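Local coordinates for protein probable mannosyltransferase KTR4 (Saccharomyces cerevisiae, PDB 5A07) that is a probable mannosyltransferase of the GT-A clan, holding guanosine-5'-diphosphate and a manganese ion in its pocket, at residues T139-E144 with H219-K224; L108-N113 with C209-K214; F237-N242 with S394-G399. All coordinates share one frame; numbering follows the deposited sequence.

Interaction 1. Residues T139-E144 with H219-K224. With GDP (guanosine-5'-diphosphate), chain F.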
loop_
_atom_site.group_PDB
_atom_site.type_symbol
_atom_site.label_atom_id
_atom_site.label_comp_id
_atom_site.label_asym_id
_atom_site.label_seq_id
_atom_site.Cartn_x
_atom_site.Cartn_y
_atom_site.Cartn_z
ATOM N N THR B 139 12.647 11.339 -6.045
ATOM C CA THR B 139 13.036 10.543 -7.163
ATOM C C THR B 139 11.845 10.356 -8.059
ATOM O O THR B 139 10.756 9.915 -7.591
ATOM C CB THR B 139 13.542 9.157 -6.726
ATOM O OG1 THR B 139 14.688 9.289 -5.863
ATOM C CG2 THR B 139 13.995 8.331 -7.930
ATOM N N PHE B 140 12.009 10.678 -9.356
ATOM C CA PHE B 140 10.973 10.469 -10.314
ATOM C C PHE B 140 11.391 9.414 -11.362
ATOM O O PHE B 140 12.507 9.497 -11.899
ATOM C CB PHE B 140 10.668 11.752 -11.072
ATOM C CG PHE B 140 10.202 12.852 -10.202
ATOM C CD1 PHE B 140 11.104 13.668 -9.547
ATOM C CD2 PHE B 140 8.861 13.024 -9.974
ATOM C CE1 PHE B 140 10.699 14.682 -8.733
ATOM C CE2 PHE B 140 8.451 14.048 -9.137
ATOM C CZ PHE B 140 9.327 14.868 -8.533
ATOM N N LEU B 141 10.488 8.515 -11.677
ATOM C CA LEU B 141 10.712 7.481 -12.671
ATOM C C LEU B 141 9.655 7.454 -13.682
ATOM O O LEU B 141 8.516 7.752 -13.397
ATOM C CB LEU B 141 10.783 6.078 -12.023
ATOM C CG LEU B 141 11.806 5.856 -10.920
ATOM C CD1 LEU B 141 11.741 4.436 -10.258
ATOM C CD2 LEU B 141 13.231 6.161 -11.429
ATOM N N ASN B 142 10.023 7.104 -14.935
ATOM C CA ASN B 142 9.084 7.061 -16.024
ATOM C C ASN B 142 9.531 5.987 -17.036
ATOM O O ASN B 142 10.732 5.745 -17.160
ATOM C CB ASN B 142 9.093 8.482 -16.640
ATOM C CG ASN B 142 8.029 8.716 -17.728
ATOM O OD1 ASN B 142 7.265 7.844 -18.171
ATOM N ND2 ASN B 142 7.983 9.972 -18.163
ATOM N N ASP B 143 8.591 5.398 -17.756
ATOM C CA ASP B 143 8.941 4.463 -18.836
ATOM C C ASP B 143 9.426 5.200 -20.100
ATOM O O ASP B 143 10.035 4.573 -20.939
ATOM C CB ASP B 143 7.766 3.540 -19.200
ATOM C CG ASP B 143 6.519 4.285 -19.610
ATOM O OD1 ASP B 143 6.024 5.172 -18.878
ATOM O OD2 ASP B 143 5.949 3.973 -20.666
ATOM N N GLU B 144 9.114 6.494 -20.226
ATOM C CA GLU B 144 9.653 7.379 -21.279
ATOM C C GLU B 144 10.583 8.309 -20.607
ATOM O O GLU B 144 10.532 8.429 -19.385
ATOM C CB GLU B 144 8.540 8.201 -21.865
ATOM C CG GLU B 144 7.519 7.432 -22.635
ATOM C CD GLU B 144 6.470 8.404 -23.167
ATOM O OE1 GLU B 144 6.480 9.599 -22.724
ATOM O OE2 GLU B 144 5.647 8.009 -24.030
ATOM N N HIS B 219 15.527 -0.235 -9.593
ATOM C CA HIS B 219 15.997 0.822 -10.465
ATOM C C HIS B 219 17.301 1.372 -9.917
ATOM O O HIS B 219 17.460 1.574 -8.712
ATOM C CB HIS B 219 14.972 1.927 -10.633
ATOM C CG HIS B 219 15.311 2.891 -11.734
ATOM N ND1 HIS B 219 16.221 3.894 -11.556
ATOM C CD2 HIS B 219 14.885 2.991 -13.009
ATOM C CE1 HIS B 219 16.348 4.576 -12.673
ATOM N NE2 HIS B 219 15.537 4.058 -13.567
ATOM N N PRO B 220 18.290 1.639 -10.802
ATOM C CA PRO B 220 19.558 2.142 -10.305
ATOM C C PRO B 220 19.512 3.346 -9.346
ATOM O O PRO B 220 20.319 3.433 -8.438
ATOM C CB PRO B 220 20.324 2.548 -11.602
ATOM C CG PRO B 220 19.770 1.681 -12.610
ATOM C CD PRO B 220 18.302 1.457 -12.266
ATOM N N LEU B 221 18.576 4.284 -9.549
ATOM C CA LEU B 221 18.558 5.461 -8.694
ATOM C C LEU B 221 18.164 5.119 -7.271
ATOM O O LEU B 221 18.449 5.931 -6.344
ATOM C CB LEU B 221 17.650 6.534 -9.255
ATOM C CG LEU B 221 18.139 7.203 -10.522
ATOM C CD1 LEU B 221 17.049 8.160 -10.993
ATOM C CD2 LEU B 221 19.423 7.966 -10.257
ATOM N N LEU B 222 17.515 3.966 -7.103
ATOM C CA LEU B 222 16.990 3.583 -5.790
ATOM C C LEU B 222 17.959 2.665 -5.032
ATOM O O LEU B 222 17.700 2.284 -3.900
ATOM C CB LEU B 222 15.616 2.916 -5.982
ATOM C CG LEU B 222 14.485 3.909 -6.367
ATOM C CD1 LEU B 222 13.185 3.160 -6.271
ATOM C CD2 LEU B 222 14.372 5.104 -5.483
ATOM N N SER B 223 19.064 2.313 -5.681
ATOM C CA SER B 223 19.997 1.314 -5.057
ATOM C C SER B 223 20.547 1.937 -3.789
ATOM O O SER B 223 20.865 1.265 -2.875
ATOM C CB SER B 223 21.144 0.918 -6.032
ATOM O OG SER B 223 22.089 2.012 -6.112
ATOM N N LYS B 224 20.684 3.261 -3.716
ATOM C CA LYS B 224 21.245 3.881 -2.531
ATOM C C LYS B 224 20.249 4.133 -1.377
ATOM O O LYS B 224 20.604 4.756 -0.372
ATOM C CB LYS B 224 21.899 5.219 -2.939
ATOM C CG LYS B 224 20.986 6.263 -3.617
ATOM C CD LYS B 224 21.750 7.538 -4.030
ATOM C CE LYS B 224 20.890 8.486 -4.834
ATOM N NZ LYS B 224 20.458 7.993 -6.176
HETATM P PB GDP F . -4.696 4.127 -9.951
HETATM O O1B GDP F . -5.948 4.584 -10.599
HETATM O O2B GDP F . -4.504 2.741 -9.726
HETATM O O3B GDP F . -4.292 5.016 -8.836
HETATM O O3A GDP F . -3.659 4.299 -11.188
HETATM P PA GDP F . -2.739 5.507 -11.645
HETATM O O1A GDP F . -2.931 5.890 -13.047
HETATM O O2A GDP F . -2.654 6.648 -10.718
HETATM O "O5'" GDP F . -1.335 4.786 -11.634
HETATM C "C5'" GDP F . -0.483 4.494 -10.519
HETATM C "C4'" GDP F . 0.822 5.271 -10.540
HETATM O "O4'" GDP F . 1.558 4.842 -11.692
HETATM C "C3'" GDP F . 0.666 6.780 -10.639
HETATM O "O3'" GDP F . 1.794 7.404 -9.978
HETATM C "C2'" GDP F . 0.691 7.018 -12.157
HETATM O "O2'" GDP F . 1.192 8.306 -12.488
HETATM C "C1'" GDP F . 1.671 5.978 -12.572
HETATM N N9 GDP F . 1.439 5.433 -13.931
HETATM C C8 GDP F . 0.373 4.738 -14.403
HETATM N N7 GDP F . 0.615 4.367 -15.725
HETATM C C5 GDP F . 1.862 4.831 -16.046
HETATM C C6 GDP F . 2.705 4.768 -17.255
HETATM O O6 GDP F . 2.178 4.143 -18.230
HETATM N N1 GDP F . 3.900 5.372 -17.215
HETATM C C2 GDP F . 4.351 6.063 -16.101
HETATM N N2 GDP F . 5.544 6.647 -16.135
HETATM N N3 GDP F . 3.603 6.155 -14.958
HETATM C C4 GDP F . 2.419 5.520 -14.878
#

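Interaction 2. Residues L108-N113 with C209-K214. With GDP (guanosine-5'-diphosphate), chain F.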
loop_
_atom_site.group_PDB
_atom_site.type_symbol
_atom_site.label_atom_id
_atom_site.label_comp_id
_atom_site.label_asym_id
_atom_site.label_seq_id
_atom_site.Cartn_x
_atom_site.Cartn_y
_atom_site.Cartn_z
ATOM N N LEU B 108 9.205 8.976 -3.703
ATOM C CA LEU B 108 9.236 8.376 -5.002
ATOM C C LEU B 108 7.951 8.584 -5.766
ATOM O O LEU B 108 6.859 8.346 -5.239
ATOM C CB LEU B 108 9.459 6.857 -4.878
ATOM C CG LEU B 108 9.286 6.069 -6.184
ATOM C CD1 LEU B 108 10.365 6.365 -7.208
ATOM C CD2 LEU B 108 9.279 4.569 -5.914
ATOM N N SER B 109 8.038 8.989 -7.041
ATOM C CA SER B 109 6.871 9.044 -7.883
ATOM C C SER B 109 7.196 8.450 -9.262
ATOM O O SER B 109 8.124 8.916 -9.942
ATOM C CB SER B 109 6.371 10.478 -8.140
ATOM O OG SER B 109 6.278 11.306 -6.990
ATOM N N LEU B 110 6.353 7.526 -9.671
ATOM C CA LEU B 110 6.309 7.031 -11.016
ATOM C C LEU B 110 5.258 7.816 -11.694
ATOM O O LEU B 110 4.084 7.714 -11.325
ATOM C CB LEU B 110 5.897 5.561 -10.999
ATOM C CG LEU B 110 5.693 4.901 -12.341
ATOM C CD1 LEU B 110 7.046 4.666 -13.028
ATOM C CD2 LEU B 110 4.920 3.578 -12.265
ATOM N N VAL B 111 5.656 8.623 -12.705
ATOM C CA VAL B 111 4.723 9.499 -13.368
ATOM C C VAL B 111 5.082 9.701 -14.838
ATOM O O VAL B 111 6.222 9.446 -15.224
ATOM C CB VAL B 111 4.709 10.916 -12.749
ATOM C CG1 VAL B 111 3.959 10.897 -11.417
ATOM C CG2 VAL B 111 6.079 11.427 -12.448
ATOM N N ARG B 112 4.077 10.152 -15.591
ATOM C CA ARG B 112 4.224 10.467 -16.982
ATOM C C ARG B 112 4.512 11.952 -17.118
ATOM O O ARG B 112 4.266 12.742 -16.212
ATOM C CB ARG B 112 2.957 10.117 -17.724
ATOM C CG ARG B 112 2.672 8.632 -17.847
ATOM C CD ARG B 112 1.218 8.343 -18.217
ATOM N NE ARG B 112 0.510 8.617 -16.954
ATOM C CZ ARG B 112 -0.507 7.934 -16.445
ATOM N NH1 ARG B 112 -1.012 6.913 -17.105
ATOM N NH2 ARG B 112 -0.994 8.272 -15.248
ATOM N N ASN B 113 5.088 12.356 -18.264
ATOM C CA ASN B 113 5.253 13.792 -18.551
ATOM C C ASN B 113 3.964 14.576 -18.411
ATOM O O ASN B 113 3.932 15.725 -17.891
ATOM C CB ASN B 113 5.926 14.010 -19.947
ATOM C CG ASN B 113 7.433 13.669 -19.895
ATOM O OD1 ASN B 113 8.205 14.280 -19.161
ATOM N ND2 ASN B 113 7.825 12.653 -20.634
ATOM N N CYS B 209 1.538 -2.076 -12.787
ATOM C CA CYS B 209 1.266 -2.951 -11.636
ATOM C C CYS B 209 2.395 -3.918 -11.382
ATOM O O CYS B 209 2.873 -4.173 -10.250
ATOM C CB CYS B 209 -0.028 -3.702 -11.863
ATOM S SG CYS B 209 -1.538 -2.759 -11.765
ATOM N N ARG B 210 2.879 -4.496 -12.477
ATOM C CA ARG B 210 4.013 -5.370 -12.370
ATOM C C ARG B 210 5.297 -4.644 -11.921
ATOM O O ARG B 210 6.053 -5.154 -11.037
ATOM C CB ARG B 210 4.205 -6.034 -13.740
ATOM C CG ARG B 210 5.512 -6.828 -13.864
ATOM C CD ARG B 210 5.361 -7.672 -15.163
ATOM N NE ARG B 210 6.600 -8.291 -15.554
ATOM C CZ ARG B 210 7.435 -7.831 -16.492
ATOM N NH1 ARG B 210 7.174 -6.717 -17.129
ATOM N NH2 ARG B 210 8.501 -8.550 -16.838
ATOM N N PHE B 211 5.569 -3.458 -12.507
ATOM C CA PHE B 211 6.759 -2.686 -12.153
ATOM C C PHE B 211 6.689 -2.301 -10.634
ATOM O O PHE B 211 7.686 -2.429 -9.926
ATOM C CB PHE B 211 6.804 -1.397 -12.979
ATOM C CG PHE B 211 7.900 -0.460 -12.596
ATOM C CD1 PHE B 211 9.195 -0.644 -13.056
ATOM C CD2 PHE B 211 7.649 0.643 -11.807
ATOM C CE1 PHE B 211 10.241 0.176 -12.665
ATOM C CE2 PHE B 211 8.702 1.501 -11.403
ATOM C CZ PHE B 211 10.012 1.263 -11.836
ATOM N N TYR B 212 5.531 -1.823 -10.202
ATOM C CA TYR B 212 5.414 -1.417 -8.736
ATOM C C TYR B 212 5.441 -2.631 -7.795
ATOM O O TYR B 212 5.804 -2.510 -6.608
ATOM C CB TYR B 212 4.197 -0.511 -8.506
ATOM C CG TYR B 212 4.564 0.945 -8.255
ATOM C CD1 TYR B 212 5.621 1.276 -7.403
ATOM C CD2 TYR B 212 3.846 2.018 -8.860
ATOM C CE1 TYR B 212 5.956 2.598 -7.155
ATOM C CE2 TYR B 212 4.160 3.332 -8.566
ATOM C CZ TYR B 212 5.208 3.628 -7.722
ATOM O OH TYR B 212 5.545 4.964 -7.415
ATOM N N SER B 213 5.138 -3.823 -8.323
ATOM C CA SER B 213 5.180 -5.044 -7.524
ATOM C C SER B 213 6.603 -5.486 -7.365
ATOM O O SER B 213 7.072 -5.750 -6.238
ATOM C CB SER B 213 4.353 -6.204 -8.138
ATOM O OG SER B 213 2.953 -5.919 -8.226
ATOM N N LYS B 214 7.342 -5.573 -8.479
ATOM C CA LYS B 214 8.612 -6.361 -8.441
ATOM C C LYS B 214 9.881 -5.757 -8.991
ATOM O O LYS B 214 10.961 -6.336 -8.840
ATOM C CB LYS B 214 8.383 -7.739 -9.113
ATOM C CG LYS B 214 8.385 -7.718 -10.646
ATOM C CD LYS B 214 8.091 -9.137 -11.156
ATOM C CE LYS B 214 8.640 -9.449 -12.535
ATOM N NZ LYS B 214 10.088 -9.145 -12.604
HETATM P PB GDP F . -4.696 4.127 -9.951
HETATM O O1B GDP F . -5.948 4.584 -10.599
HETATM O O2B GDP F . -4.504 2.741 -9.726
HETATM O O3B GDP F . -4.292 5.016 -8.836
HETATM O O3A GDP F . -3.659 4.299 -11.188
HETATM P PA GDP F . -2.739 5.507 -11.645
HETATM O O1A GDP F . -2.931 5.890 -13.047
HETATM O O2A GDP F . -2.654 6.648 -10.718
HETATM O "O5'" GDP F . -1.335 4.786 -11.634
HETATM C "C5'" GDP F . -0.483 4.494 -10.519
HETATM C "C4'" GDP F . 0.822 5.271 -10.540
HETATM O "O4'" GDP F . 1.558 4.842 -11.692
HETATM C "C3'" GDP F . 0.666 6.780 -10.639
HETATM O "O3'" GDP F . 1.794 7.404 -9.978
HETATM C "C2'" GDP F . 0.691 7.018 -12.157
HETATM O "O2'" GDP F . 1.192 8.306 -12.488
HETATM C "C1'" GDP F . 1.671 5.978 -12.572
HETATM N N9 GDP F . 1.439 5.433 -13.931
HETATM C C8 GDP F . 0.373 4.738 -14.403
HETATM N N7 GDP F . 0.615 4.367 -15.725
HETATM C C5 GDP F . 1.862 4.831 -16.046
HETATM C C6 GDP F . 2.705 4.768 -17.255
HETATM O O6 GDP F . 2.178 4.143 -18.230
HETATM N N1 GDP F . 3.900 5.372 -17.215
HETATM C C2 GDP F . 4.351 6.063 -16.101
HETATM N N2 GDP F . 5.544 6.647 -16.135
HETATM N N3 GDP F . 3.603 6.155 -14.958
HETATM C C4 GDP F . 2.419 5.520 -14.878
HETATM O O HOH W 1 3.835 6.985 -7.902
#

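Interaction 3. Residues F237-N242 with S394-G399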
loop_
_atom_site.group_PDB
_atom_site.type_symbol
_atom_site.label_atom_id
_atom_site.label_comp_id
_atom_site.label_asym_id
_atom_site.label_seq_id
_atom_site.Cartn_x
_atom_site.Cartn_y
_atom_site.Cartn_z
ATOM N N PHE B 237 -2.828 15.952 1.326
ATOM C CA PHE B 237 -2.426 15.762 2.690
ATOM C C PHE B 237 -3.076 16.821 3.518
ATOM O O PHE B 237 -3.080 18.024 3.152
ATOM C CB PHE B 237 -0.930 15.852 2.844
ATOM C CG PHE B 237 -0.179 14.721 2.158
ATOM C CD1 PHE B 237 -0.019 13.489 2.771
ATOM C CD2 PHE B 237 0.255 14.864 0.869
ATOM C CE1 PHE B 237 0.580 12.433 2.102
ATOM C CE2 PHE B 237 0.865 13.840 0.216
ATOM C CZ PHE B 237 0.988 12.604 0.813
ATOM N N TYR B 238 -3.528 16.462 4.701
ATOM C CA TYR B 238 -4.325 17.407 5.520
ATOM C C TYR B 238 -3.722 17.790 6.835
ATOM O O TYR B 238 -4.201 18.798 7.399
ATOM C CB TYR B 238 -5.742 16.851 5.813
ATOM C CG TYR B 238 -6.527 16.551 4.575
ATOM C CD1 TYR B 238 -6.965 17.600 3.707
ATOM C CD2 TYR B 238 -6.859 15.267 4.224
ATOM C CE1 TYR B 238 -7.645 17.325 2.499
ATOM C CE2 TYR B 238 -7.560 15.010 3.048
ATOM C CZ TYR B 238 -7.964 16.062 2.213
ATOM O OH TYR B 238 -8.615 15.740 1.071
ATOM N N CYS B 239 -2.693 17.075 7.318
ATOM C CA CYS B 239 -2.265 17.257 8.670
ATOM C C CYS B 239 -0.777 17.357 8.781
ATOM O O CYS B 239 -0.037 16.593 8.165
ATOM C CB CYS B 239 -2.744 16.073 9.539
ATOM S SG CYS B 239 -4.496 15.719 9.437
ATOM N N LYS B 240 -0.332 18.257 9.638
ATOM C CA LYS B 240 1.082 18.448 9.836
ATOM C C LYS B 240 1.736 17.252 10.538
ATOM O O LYS B 240 1.259 16.783 11.567
ATOM C CB LYS B 240 1.325 19.680 10.681
ATOM C CG LYS B 240 1.094 20.947 9.879
ATOM C CD LYS B 240 1.763 22.160 10.485
ATOM C CE LYS B 240 0.971 23.421 10.100
ATOM N NZ LYS B 240 0.010 23.671 11.192
ATOM N N ILE B 241 2.882 16.881 10.013
ATOM C CA ILE B 241 3.682 15.796 10.544
ATOM C C ILE B 241 5.010 16.366 10.979
ATOM O O ILE B 241 5.815 16.779 10.139
ATOM C CB ILE B 241 3.893 14.703 9.505
ATOM C CG1 ILE B 241 2.540 14.174 9.073
ATOM C CG2 ILE B 241 4.821 13.574 10.061
ATOM C CD1 ILE B 241 1.804 13.352 10.150
ATOM N N ASN B 242 5.233 16.385 12.297
ATOM C CA ASN B 242 6.367 17.074 12.901
ATOM C C ASN B 242 7.490 16.159 13.475
ATOM O O ASN B 242 8.229 16.544 14.367
ATOM C CB ASN B 242 5.837 18.013 13.976
ATOM C CG ASN B 242 5.159 19.197 13.364
ATOM O OD1 ASN B 242 5.687 19.820 12.472
ATOM N ND2 ASN B 242 4.006 19.509 13.832
ATOM N N SER B 394 -6.017 22.254 18.843
ATOM C CA SER B 394 -4.895 21.931 17.992
ATOM C C SER B 394 -5.183 22.474 16.636
ATOM O O SER B 394 -6.258 22.341 16.104
ATOM C CB SER B 394 -4.746 20.417 17.875
ATOM O OG SER B 394 -3.948 20.063 16.773
ATOM N N ASP B 395 -4.148 22.960 16.008
ATOM C CA ASP B 395 -4.243 23.359 14.624
ATOM C C ASP B 395 -3.453 22.336 13.710
ATOM O O ASP B 395 -2.993 22.693 12.629
ATOM C CB ASP B 395 -3.620 24.768 14.531
ATOM C CG ASP B 395 -2.135 24.766 14.921
ATOM O OD1 ASP B 395 -1.644 23.804 15.601
ATOM O OD2 ASP B 395 -1.437 25.723 14.562
ATOM N N ARG B 396 -3.245 21.109 14.177
ATOM C CA ARG B 396 -2.426 20.178 13.408
ATOM C C ARG B 396 -3.023 19.870 12.012
ATOM O O ARG B 396 -2.282 19.812 11.021
ATOM C CB ARG B 396 -2.119 18.922 14.200
ATOM C CG ARG B 396 -0.975 18.111 13.656
ATOM C CD ARG B 396 -0.896 16.746 14.374
ATOM N NE ARG B 396 -1.965 15.810 14.022
ATOM C CZ ARG B 396 -1.951 14.966 12.975
ATOM N NH1 ARG B 396 -0.948 14.931 12.119
ATOM N NH2 ARG B 396 -2.954 14.123 12.781
ATOM N N CYS B 397 -4.326 19.727 11.898
ATOM C CA CYS B 397 -4.929 19.453 10.601
ATOM C C CYS B 397 -5.510 20.731 10.049
ATOM O O CYS B 397 -5.937 21.615 10.806
ATOM C CB CYS B 397 -6.010 18.361 10.686
ATOM S SG CYS B 397 -5.278 16.721 11.193
ATOM N N ASN B 398 -5.619 20.805 8.742
ATOM C CA ASN B 398 -6.012 22.108 8.120
ATOM C C ASN B 398 -7.476 22.289 7.953
ATOM O O ASN B 398 -7.876 23.321 7.439
ATOM C CB ASN B 398 -5.324 22.336 6.788
ATOM C CG ASN B 398 -5.689 21.328 5.734
ATOM O OD1 ASN B 398 -6.706 20.664 5.764
ATOM N ND2 ASN B 398 -4.835 21.197 4.786
ATOM N N GLY B 399 -8.274 21.289 8.315
ATOM C CA GLY B 399 -9.697 21.441 8.198
ATOM C C GLY B 399 -10.298 21.153 6.835
ATOM O O GLY B 399 -11.500 21.311 6.668
HETATM O O HOH W 2 -5.038 19.796 1.773
#

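Interaction 1. Residues T139-E144 with H219-K224
Asn142 OD1, one residue beyond the Leu141 that rests on His219, accepts two bonds. GDP N2 reaches Asn142 OD1 at 2.9 Å, and Glu144 N approaches the same Asn142 OD1 from above its amide plane at 3.1 Å, closing an Asx turn. Beside it, Asp143 OD1 takes the guanine N1 at 2.7 Å and, more weakly, N2. The two side-chain oxygens therefore share the exocyclic amine, with the turn holding Asn142 in place.

Behind this polar tip the contact is apolar. With CG held beside the backbone N (chi1 -56°), Leu141 sends CD2 toward the loop and over the imidazole of His219; it stands almost exactly on the ring normal, 3.6 Å from the centroid, in a CH-pi contact. Pro220 CD lies over the opposite face of the imidazole. Rotation of the ring is further fixed at both nitrogens: Leu221 N donates to His219 ND1 over 3.1 Å, and NE2 bonds to Thr168 O. Leu221 CD1 meets the same Leu141 CD2 at 4.3 Å, while Thr139 CG2 touches Leu222 CD2 at 4.1 Å; the Thr139 hydroxyl turns instead to Thr106. The arrangement is that of a nucleotide-binding GT-A fold, with strand 138-142 packed against the loop between helix 203-214 and strand 227-230, and the strand's C-terminal end and the turn after it holding the guanine edge.

Interaction 2. Residues L108-N113 with C209-K214
Leu110 and Tyr212 run alongside one another, pointing opposite ways, and this is where the strand and the helix pack most closely. Leu110 CB sits 3.7 Å from Tyr212 CE2, oblique to the ring. The leucine extends with CG anti to its own N (chi1 175°), which carries CD1 on to Phe211 CE2 at 3.9 Å. Leu108 and Tyr212 point at each other from their own segments; Leu108 CD2 stays at the ring edge, near its plane, 4.0 Å from Tyr212 OH.

The phenol end is the polar, water-bridged side of this tight packing. A water there accepts from Leu110 N at 3.1 Å. The same water lies 2.7 Å from Tyr212 OH and also bonds to GDP O3'. One water thus ties the strand, the helix and the ribose together. The ribose is held directly as well, since Leu110 O accepts from GDP O3' at 2.7 Å and from GDP O2'. The looser side lies beyond the helix contact, at the partly exposed Arg112, whose carbon chain runs over a face of the guanine. Leu110 CG and CD1 approach the N3/N2 edge of the base from the side away from Arg112, and CD2 turns to the ribose O4'. The bend in the arginine chain brings its guanidinium face to the N7 side of the base, while Arg112 NE forms a salt bridge with Asp115.

Strand 105-110 runs between the parallel strands 138-142 and 227-230, and the axis of helix segment 209-214 passes 11.5 Å from that of 108-110 at 155°, nearly antiparallel. Phe211 also touches Leu141 of strand 138-142, Tyr212 reaches Asp354 of helix 354-365, and Lys214 leans on helix 332-344.

Interaction 3. Residues F237-N242 with S394-G399
Both sulfurs lie anti to their carbonyl carbons, with chi1 -53° at Cys239 and -64° at Cys397; with the backbones bridged at 4.0 Å between the CA atoms of Cys239 and Cys397, these rotations turn the two SG atoms toward each other in a disulfide with a chi3 of 100°. The SG atoms of Cys239 and Cys397 are 2.2 Å apart. The disulfide spans the non-hydrogen-bonded pair of a single antiparallel beta bridge between two loops. Backbone bonds flank it: Asn398 N donates to Tyr238 O at 2.8 Å, nearly along the C=O axis, and Lys240 N donates to Arg396 O at 2.9 Å in an almost straight bond.

Arg396 adds a side-chain bond. A bend about its CG-CD bond folds the guanidinium back over Cys239, so that Cys239 CB lies over one face, 3.3 Å from Arg396 NH1. The same NH1 reaches Lys240 O at 2.9 Å, close to the guanidinium plane but above the plane of the carbonyl. NH2 bonds to Asp376 O, which fixes the group from a second direction. An ST turn, Arg396 N to Ser394 OG, shapes the chain leading in.

Lys240 and Ile241 also lean on helix 116-131, placing the linked loops beside it. At the other end, Asn398 OD1 accepts from Asn400 N and lies at the edge of the Tyr238 ring, while a water donates to Phe237 O over 3.0 Å and accepts a weak bond from Asn398 ND2.

In the fold
Interactions 1 and 2 are neighbours, their centres 9 Å apart. Their strands, 138-142 and 105-110, run side by side in the mixed sheet, where Ser109 bonds to Thr139 and Leu141 through the backbone. Along the chain their segments alternate. Together they build much of the nucleotide pocket at the C-terminal ends of these strands, interaction 1 at the guanine edge and interaction 2 at the ribose and base. Interaction 3 follows in series, its centre 30 Å from that of interaction 1 and 28 Å from that of interaction 2. Touching neither, it is a peripheral, disulfide-linked junction between residues around the end of strand 236-237 and the late loop before helix 418-425, with the Phe237 side chain about 12 Å from GDP.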